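PDB 4MHR: ectoine dioxygenase from Sphingopyxis alaskensis, which catalyses the iron- and 2-oxoglutarate-dependent hydroxylation of L-ectoine to 5-hydroxyectoine, a compatible solute that helps cells survive extreme osmotic stress. Local coordinates for residues 28-32 with 48-52; 68-73 with 109-113; 149-155 with 249-255; 159-165 with 276-282. All coordinates share one frame; numbering follows the deposited sequence.

From the N terminus, the chain first closes a short loop of 15 residues in interaction 1, where residues 28-32 meet helix 43-52. Interaction 2 follows in series, closing a 35-residue loop and tying helix 63-78 to helix 108-115 on the opposite side of the chain's centre. Interactions 3 and 4 close long loops of 93 and 110 residues; they cross along the chain, for their segments alternate, and both draw on helix 154-162. Interaction 3 pairs strands 149-152 and 253-255 at the iron site, whereas interaction 4 binds the helix end to the loop following strand 264-273. F155 touches M164 between these two contacts, and D52 of interaction 1 packs on L251 of interaction 3.

Interaction 1: residues 28-32 with 48-52; sequences DPVVH and AFDRD
V30 and D50 bring the two backbones closest, their CA atoms 5.2 Å apart, as the irregular segment 28-32 passes the last turn of helix 43-52; no hydrogen bond joins the two segments, so the contact rests on packing. V30, a buried residue, points toward the helix and puts both of its branches to use. CG1, turned anti to the backbone N (chi1 -172°), reaches the F49 backbone, lying 3.7 Å from F49 O, and also meets the ring of that residue obliquely at CD1, 4.0 Å away. CG2 of V30 leans instead toward the carbonyl oxygen of D50. Only one branch of V31 takes part: its CG2 comes to the F49 ring at the edge, 4.1 Å from F49 CD1, and lies 3.8 Å from the CB of D50, whose side chain runs roughly perpendicular to that of V31. The F49 edge also receives V30 O in its plane. Compact, beta-branched valines suit a segment that must lie close against a helix, and a flat phenylalanine can fill the space beside them. D50 has a mixed role. Its OD1 rests 3.6 Å from V30 CB, while OD2 forms a salt bridge with R194, so the carboxylate has a charged mate although its CB packs against a valine methyl. F49 continues onto L126 and I55, and V31 onto F125 and L126. This is loop-on-helix packing, which joins the segment after strand 23-25 to helix 43-52 in a PhyH-family, cupin-fold dioxygenase; the F49 side chain remains about 10 Å from that of W158, the residue important for ectoine stabilization.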
# COMPACT_ATOMS: atom_id res chain seq x y z
N ASP A 28 1.19 4.84 18.14
CA ASP A 28 1.07 3.37 17.95
C ASP A 28 2.45 2.78 17.68
O ASP A 28 3.29 3.44 17.13
CB ASP A 28 0.22 3.11 16.70
CG ASP A 28 -1.25 3.37 16.94
OD1 ASP A 28 -1.85 2.62 17.76
OD2 ASP A 28 -1.80 4.31 16.29
N PRO A 29 2.68 1.50 18.04
CA PRO A 29 3.89 0.88 17.53
C PRO A 29 3.98 0.87 15.97
O PRO A 29 2.98 1.04 15.27
CB PRO A 29 3.81 -0.55 18.05
CG PRO A 29 2.85 -0.53 19.14
CD PRO A 29 1.85 0.57 18.79
N VAL A 30 5.18 0.68 15.47
CA VAL A 30 5.42 0.37 14.04
C VAL A 30 5.38 -1.16 13.83
O VAL A 30 4.67 -1.66 12.97
CB VAL A 30 6.66 1.06 13.48
CG1 VAL A 30 6.79 0.91 11.97
CG2 VAL A 30 6.67 2.57 13.76
N VAL A 31 6.21 -1.89 14.56
CA VAL A 31 6.25 -3.34 14.53
C VAL A 31 5.45 -3.74 15.81
O VAL A 31 5.80 -3.40 16.95
CB VAL A 31 7.66 -3.88 14.60
CG1 VAL A 31 7.69 -5.38 14.81
CG2 VAL A 31 8.42 -3.46 13.37
N HIS A 32 4.37 -4.47 15.61
CA HIS A 32 3.44 -4.77 16.69
C HIS A 32 3.66 -6.15 17.37
O HIS A 32 2.76 -6.70 18.07
CB HIS A 32 2.05 -4.71 16.13
CG HIS A 32 1.55 -3.33 15.80
ND1 HIS A 32 1.88 -2.66 14.64
CD2 HIS A 32 0.71 -2.51 16.48
CE1 HIS A 32 1.22 -1.49 14.60
NE2 HIS A 32 0.51 -1.39 15.71
N ALA A 48 14.67 -2.46 10.59
CA ALA A 48 14.58 -1.59 9.42
C ALA A 48 13.13 -1.09 9.14
O ALA A 48 12.93 0.10 8.82
CB ALA A 48 15.13 -2.28 8.20
N PHE A 49 12.14 -1.99 9.22
CA PHE A 49 10.73 -1.62 9.03
C PHE A 49 10.31 -0.60 10.08
O PHE A 49 9.69 0.43 9.79
CB PHE A 49 9.74 -2.82 9.09
CG PHE A 49 8.32 -2.44 8.68
CD1 PHE A 49 7.32 -2.24 9.63
CD2 PHE A 49 8.02 -2.23 7.31
CE1 PHE A 49 6.03 -1.85 9.22
CE2 PHE A 49 6.75 -1.86 6.91
CZ PHE A 49 5.75 -1.68 7.86
N ASP A 50 10.69 -0.87 11.32
CA ASP A 50 10.40 0.03 12.44
C ASP A 50 11.04 1.40 12.24
O ASP A 50 10.38 2.38 12.38
CB ASP A 50 10.89 -0.60 13.75
CG ASP A 50 10.32 0.08 14.93
OD1 ASP A 50 9.29 -0.38 15.50
OD2 ASP A 50 10.89 1.11 15.25
N ARG A 51 12.31 1.46 11.83
CA ARG A 51 13.03 2.73 11.78
C ARG A 51 12.67 3.48 10.46
O ARG A 51 12.39 4.70 10.44
CB ARG A 51 14.53 2.43 11.87
CG ARG A 51 15.51 3.54 11.50
CD ARG A 51 16.99 3.01 11.46
NE ARG A 51 17.30 2.05 10.37
CZ ARG A 51 17.60 0.72 10.52
NH1 ARG A 51 17.67 0.11 11.70
NH2 ARG A 51 17.82 -0.02 9.46
N ASP A 52 12.66 2.74 9.36
CA ASP A 52 12.39 3.37 8.06
C ASP A 52 10.97 3.43 7.63
O ASP A 52 10.67 4.28 6.78
CB ASP A 52 13.17 2.73 6.95
CG ASP A 52 14.71 2.87 7.14
OD1 ASP A 52 15.15 3.72 7.93
OD2 ASP A 52 15.43 2.11 6.52

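Interaction 2: residues 68-73 with 109-113; sequences FLQKAA and VMARL
F68 supplies the aromatic ring of this contact, and V109 meets it obliquely at the far corner, with V109 CG2 3.8 Å from F68 CZ; the two side chains come from opposite directions. With CG anti to the backbone N (chi1 178°), the F68 ring swings across toward V109. V109 makes the most contacts on its helix, meeting F68, L69 and A72. Its CG1 branch packs between A72 and L69, 3.8 Å from A72 CB and 3.8 Å from L69 CD2, while CG2 serves both the phenylalanine ring and the alanine methyl. Alanine suits position 72, where CB points toward the partner helix and the small methyl lets the forked valine come close. The next level is made by L69 and L113, whose side chains cross at about a right angle, CD1 of L69 meeting CD1 of L113 at 4.1 Å. M110 reaches in from the flank: its chain bends at chi2 (-56°), and the terminal CE arrives 4.1 Å from A73 CB. The flexible thioether lets CE settle against the backbone of L69 and A73 as well as the A73 methyl. The axes of the two short segments approach to 11.0 Å and cross at -137°, nearer antiparallel than parallel. Every side-chain pair across the contact is apolar and no hydrogen bond spans it, so helix 63-78 and helix 108-115 are held by shape and hydrophobic burial, with the polar ends of Q70 and R112 bonded to other parts of the chain.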
# COMPACT_ATOMS: atom_id res chain seq x y z
N PHE A 68 3.35 -16.02 -14.15
CA PHE A 68 1.95 -16.30 -13.94
C PHE A 68 1.16 -15.14 -13.38
O PHE A 68 0.01 -14.91 -13.78
CB PHE A 68 1.87 -17.45 -12.94
CG PHE A 68 0.46 -17.86 -12.56
CD1 PHE A 68 -0.38 -18.47 -13.49
CD2 PHE A 68 0.05 -17.82 -11.23
CE1 PHE A 68 -1.65 -18.94 -13.12
CE2 PHE A 68 -1.21 -18.31 -10.84
CZ PHE A 68 -2.06 -18.86 -11.80
N LEU A 69 1.72 -14.43 -12.41
CA LEU A 69 1.07 -13.20 -11.92
C LEU A 69 1.00 -12.16 -13.04
O LEU A 69 0.01 -11.45 -13.15
CB LEU A 69 1.82 -12.61 -10.72
CG LEU A 69 1.89 -13.47 -9.43
CD1 LEU A 69 2.82 -12.76 -8.46
CD2 LEU A 69 0.49 -13.64 -8.86
N GLN A 70 2.07 -12.02 -13.82
CA GLN A 70 2.06 -11.04 -14.95
C GLN A 70 0.91 -11.33 -15.97
O GLN A 70 0.18 -10.44 -16.36
CB GLN A 70 3.39 -11.00 -15.65
CG GLN A 70 4.48 -10.38 -14.79
CD GLN A 70 5.83 -10.46 -15.43
OE1 GLN A 70 6.25 -11.53 -15.86
NE2 GLN A 70 6.55 -9.37 -15.47
N LYS A 71 0.78 -12.59 -16.34
CA LYS A 71 -0.28 -13.07 -17.26
C LYS A 71 -1.66 -12.82 -16.71
O LYS A 71 -2.49 -12.19 -17.39
CB LYS A 71 -0.11 -14.58 -17.55
CG LYS A 71 -1.01 -15.14 -18.67
CD LYS A 71 -1.80 -16.40 -18.24
CE LYS A 71 -2.78 -16.09 -17.09
NZ LYS A 71 -3.69 -17.19 -16.66
N ALA A 72 -1.91 -13.19 -15.44
CA ALA A 72 -3.17 -12.89 -14.82
C ALA A 72 -3.46 -11.41 -14.83
O ALA A 72 -4.60 -11.00 -15.18
CB ALA A 72 -3.32 -13.45 -13.41
N ALA A 73 -2.48 -10.58 -14.45
CA ALA A 73 -2.75 -9.15 -14.39
C ALA A 73 -3.03 -8.64 -15.81
O ALA A 73 -3.89 -7.80 -15.98
CB ALA A 73 -1.56 -8.35 -13.81
N VAL A 109 -6.54 -15.66 -8.71
CA VAL A 109 -5.08 -15.55 -8.60
C VAL A 109 -4.67 -14.48 -7.55
O VAL A 109 -3.80 -14.74 -6.72
CB VAL A 109 -4.50 -15.16 -9.96
CG1 VAL A 109 -3.01 -14.87 -9.88
CG2 VAL A 109 -4.75 -16.26 -11.01
N MET A 110 -5.28 -13.28 -7.63
CA MET A 110 -4.99 -12.18 -6.70
C MET A 110 -5.49 -12.45 -5.30
O MET A 110 -4.81 -12.08 -4.33
CB MET A 110 -5.47 -10.84 -7.19
CG MET A 110 -4.91 -10.48 -8.55
SD MET A 110 -3.10 -10.50 -8.68
CE MET A 110 -2.82 -10.28 -10.42
N ALA A 111 -6.59 -13.20 -5.16
CA ALA A 111 -6.99 -13.70 -3.82
C ALA A 111 -5.93 -14.62 -3.24
O ALA A 111 -5.57 -14.54 -2.06
CB ALA A 111 -8.34 -14.45 -3.85
N ARG A 112 -5.43 -15.52 -4.09
CA ARG A 112 -4.42 -16.47 -3.68
C ARG A 112 -3.08 -15.77 -3.38
O ARG A 112 -2.38 -16.18 -2.46
CB ARG A 112 -4.23 -17.53 -4.77
CG ARG A 112 -3.26 -18.65 -4.46
CD ARG A 112 -3.47 -19.35 -3.10
NE ARG A 112 -2.36 -20.31 -2.92
CZ ARG A 112 -1.13 -20.00 -2.51
NH1 ARG A 112 -0.80 -18.73 -2.20
NH2 ARG A 112 -0.22 -20.95 -2.40
N LEU A 113 -2.68 -14.80 -4.20
CA LEU A 113 -1.51 -13.96 -3.87
C LEU A 113 -1.68 -13.32 -2.47
O LEU A 113 -0.81 -13.45 -1.62
CB LEU A 113 -1.27 -12.92 -4.95
CG LEU A 113 -0.16 -11.90 -4.70
CD1 LEU A 113 1.18 -12.58 -4.69
CD2 LEU A 113 -0.18 -10.86 -5.78

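Interaction 3: residues 149-155 with 249-255; sequences FYWHSDF and CNLMHGS
S153 and N250 mark the tight, buried end of the contact, where S153 OG donates to N250 OD1 at 2.7 Å; the same hydroxyl, at the N-cap of the following helix, also accepts weakly from F155 N. Beside it, H152 and H253 form an antiparallel hydrogen-bonded pair, with H152 N 2.9 Å from H253 O. H152 CG sits between its backbone N and carbonyl carbon (chi1 58°), which swings the ring toward H253. Second-shell carbonyls fix both imidazoles: H152 ND1 donates to Y150 O at 2.9 Å, and H253 ND1 donates to L251 O at 3.0 Å, nearly straight (169°). Both NE2 atoms are thereby turned to the same water, which lies 2.9 Å from H152 NE2 and donates to D154 OD1. H152, D154 and H253 are the iron-binding facial triad of two histidines and one carboxylate, bridged by water in this apo form. With an alanine at H152, the iron site would probably lack one nitrogen ligand and Y150 O its imidazole donor. Toward F149 and S255 the contact opens to solvent: backbone bonds continue, but the F149 ring leads away and meets S255 OG merely at its edge. A beta bulge separates the two pairs, and G254 fits there because a side chain would clash with F149 O. Strand 253-255 lies between strands 149-152 and 187-188; W151 and M252 lean on L225 of helix 222-232, and helix 154-162 leaves from the S153 end.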
# COMPACT_ATOMS: atom_id res chain seq x y z
N PHE A 149 1.77 10.94 -8.79
CA PHE A 149 0.90 10.74 -7.64
C PHE A 149 1.47 11.54 -6.51
O PHE A 149 2.60 11.25 -5.99
CB PHE A 149 0.74 9.22 -7.39
CG PHE A 149 -0.05 8.59 -8.49
CD1 PHE A 149 -1.39 9.03 -8.72
CD2 PHE A 149 0.54 7.73 -9.41
CE1 PHE A 149 -2.12 8.56 -9.81
CE2 PHE A 149 -0.21 7.23 -10.50
CZ PHE A 149 -1.53 7.65 -10.69
N TYR A 150 0.76 12.58 -6.13
CA TYR A 150 1.37 13.55 -5.23
C TYR A 150 1.44 12.91 -3.79
O TYR A 150 0.70 12.03 -3.49
CB TYR A 150 0.56 14.82 -5.19
CG TYR A 150 1.27 15.96 -4.55
CD1 TYR A 150 2.33 16.63 -5.21
CD2 TYR A 150 0.91 16.41 -3.26
CE1 TYR A 150 2.95 17.71 -4.60
CE2 TYR A 150 1.58 17.45 -2.65
CZ TYR A 150 2.57 18.13 -3.34
OH TYR A 150 3.19 19.21 -2.70
N TRP A 151 2.38 13.40 -3.00
CA TRP A 151 2.64 12.98 -1.63
C TRP A 151 1.37 12.84 -0.79
O TRP A 151 0.55 13.77 -0.73
CB TRP A 151 3.52 14.01 -0.94
CG TRP A 151 4.85 14.21 -1.59
CD1 TRP A 151 5.25 15.30 -2.29
CD2 TRP A 151 5.96 13.30 -1.60
NE1 TRP A 151 6.53 15.14 -2.76
CE2 TRP A 151 7.02 13.93 -2.32
CE3 TRP A 151 6.21 12.02 -1.02
CZ2 TRP A 151 8.28 13.31 -2.54
CZ3 TRP A 151 7.47 11.41 -1.22
CH2 TRP A 151 8.50 12.07 -1.98
N HIS A 152 1.27 11.70 -0.11
CA HIS A 152 0.25 11.50 0.90
C HIS A 152 0.67 10.34 1.82
O HIS A 152 1.59 9.51 1.51
CB HIS A 152 -1.12 11.17 0.23
CG HIS A 152 -1.06 9.94 -0.63
ND1 HIS A 152 -0.28 9.88 -1.77
CD2 HIS A 152 -1.57 8.69 -0.46
CE1 HIS A 152 -0.35 8.67 -2.31
NE2 HIS A 152 -1.13 7.93 -1.53
N SER A 153 0.01 10.35 2.96
CA SER A 153 -0.02 9.26 3.91
C SER A 153 -1.35 8.55 3.72
O SER A 153 -2.38 9.13 3.94
CB SER A 153 0.03 9.79 5.33
OG SER A 153 -0.41 8.71 6.24
N ASP A 154 -1.35 7.31 3.36
CA ASP A 154 -2.61 6.56 3.28
C ASP A 154 -3.39 6.61 4.57
O ASP A 154 -4.62 6.70 4.54
CB ASP A 154 -2.32 5.09 2.98
CG ASP A 154 -1.72 4.87 1.57
OD1 ASP A 154 -2.05 5.64 0.65
OD2 ASP A 154 -0.96 3.90 1.41
N PHE A 155 -2.69 6.60 5.71
CA PHE A 155 -3.40 6.49 6.97
C PHE A 155 -4.27 7.72 7.20
O PHE A 155 -5.34 7.63 7.79
CB PHE A 155 -2.47 6.23 8.12
CG PHE A 155 -3.16 6.31 9.46
CD1 PHE A 155 -3.97 5.25 9.88
CD2 PHE A 155 -3.05 7.47 10.26
CE1 PHE A 155 -4.65 5.32 11.09
CE2 PHE A 155 -3.73 7.55 11.47
CZ PHE A 155 -4.55 6.47 11.86
N CYS A 249 1.32 2.05 6.95
CA CYS A 249 0.19 2.87 6.58
C CYS A 249 0.38 4.39 6.62
O CYS A 249 -0.21 5.09 5.79
CB CYS A 249 -1.03 2.53 7.45
SG CYS A 249 -0.85 2.89 9.19
N ASN A 250 1.26 4.88 7.49
CA ASN A 250 1.44 6.28 7.64
C ASN A 250 2.72 6.84 6.98
O ASN A 250 3.11 7.97 7.24
CB ASN A 250 1.42 6.65 9.11
CG ASN A 250 1.39 8.18 9.33
OD1 ASN A 250 0.56 8.91 8.77
ND2 ASN A 250 2.29 8.63 10.14
N LEU A 251 3.42 6.03 6.19
CA LEU A 251 4.60 6.51 5.54
C LEU A 251 4.28 7.49 4.37
O LEU A 251 3.38 7.26 3.53
CB LEU A 251 5.40 5.36 4.95
CG LEU A 251 6.80 5.68 4.38
CD1 LEU A 251 7.72 6.18 5.49
CD2 LEU A 251 7.32 4.47 3.65
N MET A 252 4.98 8.59 4.34
CA MET A 252 4.72 9.68 3.32
C MET A 252 5.33 9.26 2.02
O MET A 252 6.54 8.98 1.94
CB MET A 252 5.34 11.02 3.76
CG MET A 252 4.86 12.26 2.96
SD MET A 252 3.05 12.50 2.96
CE MET A 252 2.84 13.04 4.60
N HIS A 253 4.51 9.16 0.98
CA HIS A 253 5.00 8.63 -0.26
C HIS A 253 4.28 9.22 -1.47
O HIS A 253 3.16 9.84 -1.40
CB HIS A 253 4.88 7.07 -0.27
CG HIS A 253 3.47 6.60 -0.36
ND1 HIS A 253 2.61 6.63 0.71
CD2 HIS A 253 2.73 6.21 -1.42
CE1 HIS A 253 1.43 6.16 0.34
NE2 HIS A 253 1.46 5.92 -0.94
N GLY A 254 4.87 8.97 -2.62
CA GLY A 254 4.32 9.52 -3.91
C GLY A 254 5.19 9.12 -5.09
O GLY A 254 6.12 8.34 -4.89
N SER A 255 4.84 9.55 -6.32
CA SER A 255 5.69 9.25 -7.48
C SER A 255 5.65 10.35 -8.48
O SER A 255 4.63 11.12 -8.56
CB SER A 255 5.32 7.91 -8.15
OG SER A 255 3.96 7.93 -8.49
O HOH W 1 -1.33 5.04 -1.82
O HOH W 2 1.05 5.70 3.44

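Interaction 4: residues 159-165 with 276-282; sequences HVEDGMP and NRLEKPF
H159 O is gripped by two backbone donors: F282 N, 3.3 Å away and nearly straight (169°), and G163 N, a weak bond within the same segment. The H159 and F282 side chains also form an offset stack. H159 CG lies anti to its backbone N (chi1 179°), which brings the imidazole over the F282 ring, the planes 11° apart and centroids separated by 4.1 Å; F282 CB adds a CH-pi contact. The H159 ring is held at both nitrogens, for ND1 donates to M164 O at 2.7 Å in the plane of the ring while NE2 bonds D11. A leucine in place of H159 would probably leave M164 O without its N-H donor, D11 without its imidazole partner and F282 without its flat stacking mate. G163 departs from the helix with positive phi, and any side chain would collide with E279 O, so glycine fits; its own oxygen accepts from E279 N at 2.9 Å, with the donor above the carbonyl plane. L278 CD1 packs 3.6 Å from M164 CB. P165 and N276 lie alongside each other, pointing opposite ways, with P165 CD 3.4 Å from N276 OD1; N276 ND2 bonds N272 and R166 O. Thus the loop after strand 264-273 clasps the end of helix 154-162 and the turn at G163 in this cupin-fold enzyme, next to the ectoine site: the D162 side chain lies about 6 Å from that of Q135, which binds ectoine.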
# COMPACT_ATOMS: atom_id res chain seq x y z
N HIS A 159 -8.06 7.02 8.08
CA HIS A 159 -8.57 7.43 9.35
C HIS A 159 -9.74 8.44 9.15
O HIS A 159 -10.87 8.19 9.59
CB HIS A 159 -7.45 8.09 10.11
CG HIS A 159 -7.84 8.60 11.45
ND1 HIS A 159 -8.12 7.77 12.52
CD2 HIS A 159 -8.05 9.86 11.89
CE1 HIS A 159 -8.44 8.52 13.56
NE2 HIS A 159 -8.39 9.79 13.21
N VAL A 160 -9.45 9.55 8.47
CA VAL A 160 -10.43 10.65 8.30
C VAL A 160 -11.63 10.18 7.51
O VAL A 160 -12.79 10.42 7.92
CB VAL A 160 -9.84 11.90 7.64
CG1 VAL A 160 -10.96 12.92 7.28
CG2 VAL A 160 -8.86 12.54 8.58
N GLU A 161 -11.39 9.47 6.41
CA GLU A 161 -12.49 9.03 5.56
C GLU A 161 -13.06 7.65 5.79
O GLU A 161 -14.23 7.43 5.52
CB GLU A 161 -12.12 9.22 4.07
CG GLU A 161 -11.58 10.62 3.75
CD GLU A 161 -11.32 10.86 2.26
OE1 GLU A 161 -11.93 10.19 1.43
OE2 GLU A 161 -10.51 11.74 1.93
N ASP A 162 -12.30 6.68 6.28
CA ASP A 162 -12.82 5.35 6.39
C ASP A 162 -13.08 4.94 7.86
O ASP A 162 -13.69 3.89 8.11
CB ASP A 162 -11.93 4.29 5.74
CG ASP A 162 -11.68 4.53 4.29
OD1 ASP A 162 -12.66 4.88 3.58
OD2 ASP A 162 -10.48 4.34 3.84
N GLY A 163 -12.62 5.75 8.79
CA GLY A 163 -12.74 5.47 10.23
C GLY A 163 -11.70 4.53 10.81
O GLY A 163 -11.95 3.93 11.89
N MET A 164 -10.52 4.40 10.17
CA MET A 164 -9.51 3.45 10.69
C MET A 164 -8.93 4.13 11.86
O MET A 164 -8.35 5.20 11.72
CB MET A 164 -8.44 3.05 9.63
CG MET A 164 -7.31 2.25 10.16
SD MET A 164 -6.00 1.90 8.95
CE MET A 164 -6.80 0.95 7.69
N PRO A 165 -9.05 3.51 13.07
CA PRO A 165 -8.67 4.26 14.27
C PRO A 165 -7.21 4.42 14.53
O PRO A 165 -6.81 5.48 15.00
CB PRO A 165 -9.29 3.46 15.44
CG PRO A 165 -9.64 2.13 14.90
CD PRO A 165 -9.66 2.20 13.37
N ASN A 276 -8.10 -3.67 14.44
CA ASN A 276 -8.14 -2.25 14.04
C ASN A 276 -9.27 -1.97 13.06
O ASN A 276 -9.11 -1.21 12.11
CB ASN A 276 -6.80 -1.95 13.38
CG ASN A 276 -6.54 -0.48 13.19
OD1 ASN A 276 -6.92 0.35 14.00
ND2 ASN A 276 -5.88 -0.13 12.08
N ARG A 277 -10.39 -2.67 13.21
CA ARG A 277 -11.46 -2.65 12.20
C ARG A 277 -12.09 -1.25 12.19
O ARG A 277 -12.05 -0.53 13.14
CB ARG A 277 -12.52 -3.75 12.45
CG ARG A 277 -13.64 -3.31 13.37
CD ARG A 277 -14.36 -4.45 14.10
NE ARG A 277 -15.82 -4.31 14.03
CZ ARG A 277 -16.52 -3.27 14.49
NH1 ARG A 277 -15.93 -2.23 15.07
NH2 ARG A 277 -17.84 -3.27 14.35
N LEU A 278 -12.68 -0.89 11.06
CA LEU A 278 -13.07 0.47 10.83
C LEU A 278 -14.23 0.91 11.77
O LEU A 278 -15.13 0.12 12.08
CB LEU A 278 -13.48 0.59 9.39
CG LEU A 278 -12.51 1.03 8.31
CD1 LEU A 278 -11.05 0.75 8.61
CD2 LEU A 278 -12.99 0.49 6.98
N GLU A 279 -14.18 2.16 12.21
CA GLU A 279 -15.33 2.83 12.87
C GLU A 279 -16.01 3.82 11.92
O GLU A 279 -15.75 3.81 10.70
CB GLU A 279 -14.79 3.60 14.06
CG GLU A 279 -13.60 2.91 14.65
CD GLU A 279 -13.64 2.85 16.13
OE1 GLU A 279 -13.24 3.84 16.78
OE2 GLU A 279 -14.05 1.78 16.64
N LYS A 280 -16.90 4.66 12.47
CA LYS A 280 -17.40 5.84 11.74
C LYS A 280 -16.17 6.68 11.31
O LYS A 280 -15.22 6.79 12.07
CB LYS A 280 -18.32 6.75 12.61
CG LYS A 280 -19.26 6.04 13.60
CD LYS A 280 -20.26 5.12 12.91
CE LYS A 280 -21.63 5.25 13.57
NZ LYS A 280 -22.29 6.53 13.19
N PRO A 281 -16.19 7.25 10.10
CA PRO A 281 -15.11 8.21 9.64
C PRO A 281 -14.78 9.32 10.66
O PRO A 281 -15.71 9.93 11.24
CB PRO A 281 -15.73 8.84 8.37
CG PRO A 281 -16.93 7.99 8.00
CD PRO A 281 -17.07 6.84 8.97
N PHE A 282 -13.49 9.63 10.88
CA PHE A 282 -13.13 10.73 11.79
C PHE A 282 -13.16 12.12 11.06
O PHE A 282 -12.16 12.87 11.02
CB PHE A 282 -11.78 10.43 12.50
CG PHE A 282 -11.79 9.18 13.42
CD1 PHE A 282 -11.93 9.31 14.82
CD2 PHE A 282 -11.62 7.90 12.90
CE1 PHE A 282 -11.90 8.17 15.66
CE2 PHE A 282 -11.57 6.77 13.74
CZ PHE A 282 -11.72 6.89 15.11